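Cytochrome B5 (Ectothiorhodospira shaposhnikovii, PDB 1CXY) binds a heme group and probably carries electrons, as a soluble bacterial relative of cytochrome b5. Local coordinates at residues 36-41 / 47-52. Numbering follows the deposited sequence. Where two conformers were deposited one is given.
Sequences TPYVPN and GMMLVW. With HEM (protoporphyrin IX containing Fe), chain B.
Met49 meets Tyr38 at the edge of its ring, and both side chains lie against the heme. Met49 CB leaves the backbone toward residues 36-41. In the conformer described, one of two modelled for this methionine, CG is anti to the backbone N (chi1 -165°) and the chain is extended beyond it, which runs the side chain out along the porphyrin. CG sits 3.7 Å from the methine carbon CHC of the heme. Next comes SD, in the plane of the Tyr38 ring and 3.8 Å from its CD1, a Met-aromatic contact made at the rim, with the sulfur 85° off the ring normal. The tip, CE, touches both CD1 of Tyr38 and, at 3.4 Å, the heme methyl CMC. This is part of the wall of the cytochrome b5 heme pocket, contributed by the loop that joins strand 31-34 to helix 58-63, the same loop that carries the axial ligand His42. Tyr38 presents a face to the heme as well as an edge to Met49: the vinyl carbon CBC lies 3.4 Å above the ring plane, offset toward the rim, and the hydroxyl OH reaches to 3.3 Å from the methine CHD. A serine in place of Tyr38 would probably leave that vinyl without its aromatic cover and Met49 SD without its ring edge, so the methionine tip could turn more freely. Farther from the heme, Val39 CG1 touches Leu50 CD2 at 3.7 Å, the two side chains crossing at about a right angle. Strand 23-28 is touched from both segments, by Val39 on Cys24 and by Met49 on Met26.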
loop_
_atom_site.group_PDB
_atom_site.type_symbol
_atom_site.label_atom_id
_atom_site.label_comp_id
_atom_site.label_asym_id
_atom_site.label_seq_id
_atom_site.Cartn_x
_atom_site.Cartn_y
_atom_site.Cartn_z
ATOM N N THR A 36 1.145 -7.544 -2.242
ATOM C CA THR A 36 0.944 -8.943 -1.839
ATOM C C THR A 36 2.189 -9.651 -1.343
ATOM O O THR A 36 2.207 -10.214 -0.225
ATOM C CB THR A 36 0.284 -9.743 -2.972
ATOM O OG1 THR A 36 -0.839 -9.005 -3.454
ATOM C CG2 THR A 36 -0.200 -11.093 -2.456
ATOM N N PRO A 37 3.315 -9.607 -2.047
ATOM C CA PRO A 37 4.556 -10.228 -1.615
ATOM C C PRO A 37 5.109 -9.559 -0.358
ATOM O O PRO A 37 5.742 -10.245 0.459
ATOM C CB PRO A 37 5.538 -10.058 -2.792
ATOM C CG PRO A 37 4.968 -8.856 -3.503
ATOM C CD PRO A 37 3.471 -9.045 -3.404
ATOM N N TYR A 38 4.834 -8.285 -0.153
ATOM C CA TYR A 38 5.406 -7.595 1.015
ATOM C C TYR A 38 4.674 -7.875 2.307
ATOM O O TYR A 38 5.291 -7.848 3.374
ATOM C CB TYR A 38 5.457 -6.083 0.723
ATOM C CG TYR A 38 6.126 -5.346 1.874
ATOM C CD1 TYR A 38 5.362 -4.675 2.819
ATOM C CD2 TYR A 38 7.494 -5.462 2.057
ATOM C CE1 TYR A 38 5.984 -4.081 3.908
ATOM C CE2 TYR A 38 8.119 -4.861 3.140
ATOM C CZ TYR A 38 7.346 -4.185 4.064
ATOM O OH TYR A 38 7.975 -3.608 5.143
ATOM N N VAL A 39 3.403 -8.236 2.252
ATOM C CA VAL A 39 2.543 -8.488 3.390
ATOM C C VAL A 39 3.194 -9.146 4.587
ATOM O O VAL A 39 3.310 -8.512 5.642
ATOM C CB VAL A 39 1.271 -9.238 2.933
ATOM C CG1 VAL A 39 0.503 -9.917 4.056
ATOM C CG2 VAL A 39 0.332 -8.219 2.273
ATOM N N PRO A 40 3.758 -10.336 4.457
ATOM C CA PRO A 40 4.340 -11.037 5.595
ATOM C C PRO A 40 5.597 -10.402 6.135
ATOM O O PRO A 40 6.054 -10.747 7.235
ATOM C CB PRO A 40 4.568 -12.454 5.067
ATOM C CG PRO A 40 4.716 -12.266 3.594
ATOM C CD PRO A 40 3.710 -11.194 3.244
ATOM N N ASN A 41 6.206 -9.463 5.418
ATOM C CA ASN A 41 7.441 -8.836 5.848
ATOM C C ASN A 41 7.247 -7.511 6.575
ATOM O O ASN A 41 8.248 -6.910 6.963
ATOM C CB ASN A 41 8.332 -8.603 4.627
ATOM C CG ASN A 41 8.774 -9.936 4.039
ATOM O OD1 ASN A 41 9.048 -10.901 4.755
ATOM N ND2 ASN A 41 8.808 -9.961 2.715
ATOM N N GLY A 47 -0.554 -7.586 11.342
ATOM C CA GLY A 47 -1.713 -7.208 10.587
ATOM C C GLY A 47 -2.166 -5.779 10.446
ATOM O O GLY A 47 -3.247 -5.564 9.877
ATOM N N MET A 48 -1.357 -4.761 10.710
ATOM C CA MET A 48 -1.741 -3.367 10.562
ATOM C C MET A 48 -1.943 -2.890 9.139
ATOM O O MET A 48 -2.697 -1.983 8.782
ATOM C CB MET A 48 -0.582 -2.519 11.180
ATOM C CG MET A 48 -0.703 -2.705 12.697
ATOM S SD MET A 48 -1.883 -1.474 13.292
ATOM C CE MET A 48 -1.101 0.044 12.779
ATOM N N MET A 49 -1.164 -3.510 8.252
ATOM C CA MET A 49 -1.265 -3.115 6.836
ATOM C C MET A 49 -2.471 -3.750 6.203
ATOM O O MET A 49 -3.126 -3.190 5.313
ATOM C CB MET A 49 0.090 -3.533 6.259
ATOM C CG MET A 49 0.425 -2.930 4.914
ATOM S SD MET A 49 1.972 -3.696 4.356
ATOM C CE MET A 49 1.834 -3.363 2.604
ATOM N N LEU A 50 -2.900 -4.925 6.711
ATOM C CA LEU A 50 -4.027 -5.634 6.126
ATOM C C LEU A 50 -5.333 -4.885 6.086
ATOM O O LEU A 50 -6.049 -5.017 5.080
ATOM C CB LEU A 50 -4.252 -6.989 6.828
ATOM C CG LEU A 50 -2.987 -7.847 6.906
ATOM C CD1 LEU A 50 -3.277 -9.147 7.649
ATOM C CD2 LEU A 50 -2.414 -8.158 5.526
ATOM N N VAL A 51 -5.631 -3.990 7.032
ATOM C CA VAL A 51 -6.869 -3.228 6.976
ATOM C C VAL A 51 -6.913 -2.307 5.763
ATOM O O VAL A 51 -7.995 -1.896 5.363
ATOM C CB VAL A 51 -7.133 -2.437 8.287
ATOM C CG1 VAL A 51 -6.170 -2.831 9.397
ATOM C CG2 VAL A 51 -7.207 -0.938 8.160
ATOM N N TRP A 52 -5.757 -1.979 5.165
ATOM C CA TRP A 52 -5.733 -1.077 4.022
ATOM C C TRP A 52 -5.656 -1.785 2.675
ATOM O O TRP A 52 -5.716 -1.075 1.657
ATOM C CB TRP A 52 -4.549 -0.075 4.166
ATOM C CG TRP A 52 -4.772 0.697 5.446
ATOM C CD1 TRP A 52 -4.226 0.490 6.675
ATOM C CD2 TRP A 52 -5.771 1.705 5.593
ATOM N NE1 TRP A 52 -4.826 1.326 7.592
ATOM C CE2 TRP A 52 -5.766 2.089 6.960
ATOM C CE3 TRP A 52 -6.653 2.331 4.709
ATOM C CZ2 TRP A 52 -6.623 3.077 7.434
ATOM C CZ3 TRP A 52 -7.508 3.316 5.183
ATOM C CH2 TRP A 52 -7.469 3.673 6.547
HETATM C CHA HEM B . 6.712 0.079 10.337
HETATM C CHB HEM B . 1.981 0.987 9.915
HETATM C CHC HEM B . 2.300 0.278 5.143
HETATM C CHD HEM B . 7.058 -0.509 5.539
HETATM C C1A HEM B . 5.389 0.276 10.649
HETATM C C2A HEM B . 4.822 0.302 11.984
HETATM C C3A HEM B . 3.518 0.582 11.855
HETATM C C4A HEM B . 3.229 0.705 10.432
HETATM C CMA HEM B . 2.444 0.731 12.955
HETATM C CAA HEM B . 5.609 0.109 13.302
HETATM C CBA HEM B . 5.730 1.385 14.200
HETATM C CGA HEM B . 6.744 2.369 13.690
HETATM O O1A HEM B . 7.624 1.951 12.897
HETATM O O2A HEM B . 6.708 3.566 14.077
HETATM C C1B HEM B . 1.661 0.918 8.569
HETATM C C2B HEM B . 0.365 1.184 7.999
HETATM C C3B HEM B . 0.459 1.020 6.677
HETATM C C4B HEM B . 1.811 0.600 6.389
HETATM C CMB HEM B . -0.854 1.646 8.838
HETATM C CAB HEM B . -0.648 1.211 5.617
HETATM C CBB HEM B . -0.425 1.772 4.427
HETATM C C1C HEM B . 3.610 -0.007 4.839
HETATM C C2C HEM B . 4.127 -0.285 3.518
HETATM C C3C HEM B . 5.449 -0.490 3.617
HETATM C C4C HEM B . 5.798 -0.335 5.028
HETATM C CMC HEM B . 3.231 -0.296 2.262
HETATM C CAC HEM B . 6.521 -0.768 2.546
HETATM C CBC HEM B . 6.358 -1.575 1.517
HETATM C C1D HEM B . 7.370 -0.392 6.881
HETATM C C2D HEM B . 8.710 -0.414 7.406
HETATM C C3D HEM B . 8.613 -0.243 8.728
HETATM C C4D HEM B . 7.218 -0.106 9.065
HETATM C CMD HEM B . 9.984 -0.616 6.549
HETATM C CAD HEM B . 9.750 -0.125 9.778
HETATM C CBD HEM B . 9.851 1.365 10.215
HETATM C CGD HEM B . 10.129 2.335 9.097
HETATM O O1D HEM B . 9.452 3.375 8.960
HETATM O O2D HEM B . 11.104 2.095 8.326
HETATM N NA HEM B . 4.384 0.493 9.718
HETATM N NB HEM B . 2.547 0.566 7.558
HETATM N NC HEM B . 4.654 -0.074 5.738
HETATM N ND HEM B . 6.469 -0.178 7.910
HETATM FE FE HEM B . 4.516 0.246 7.718
#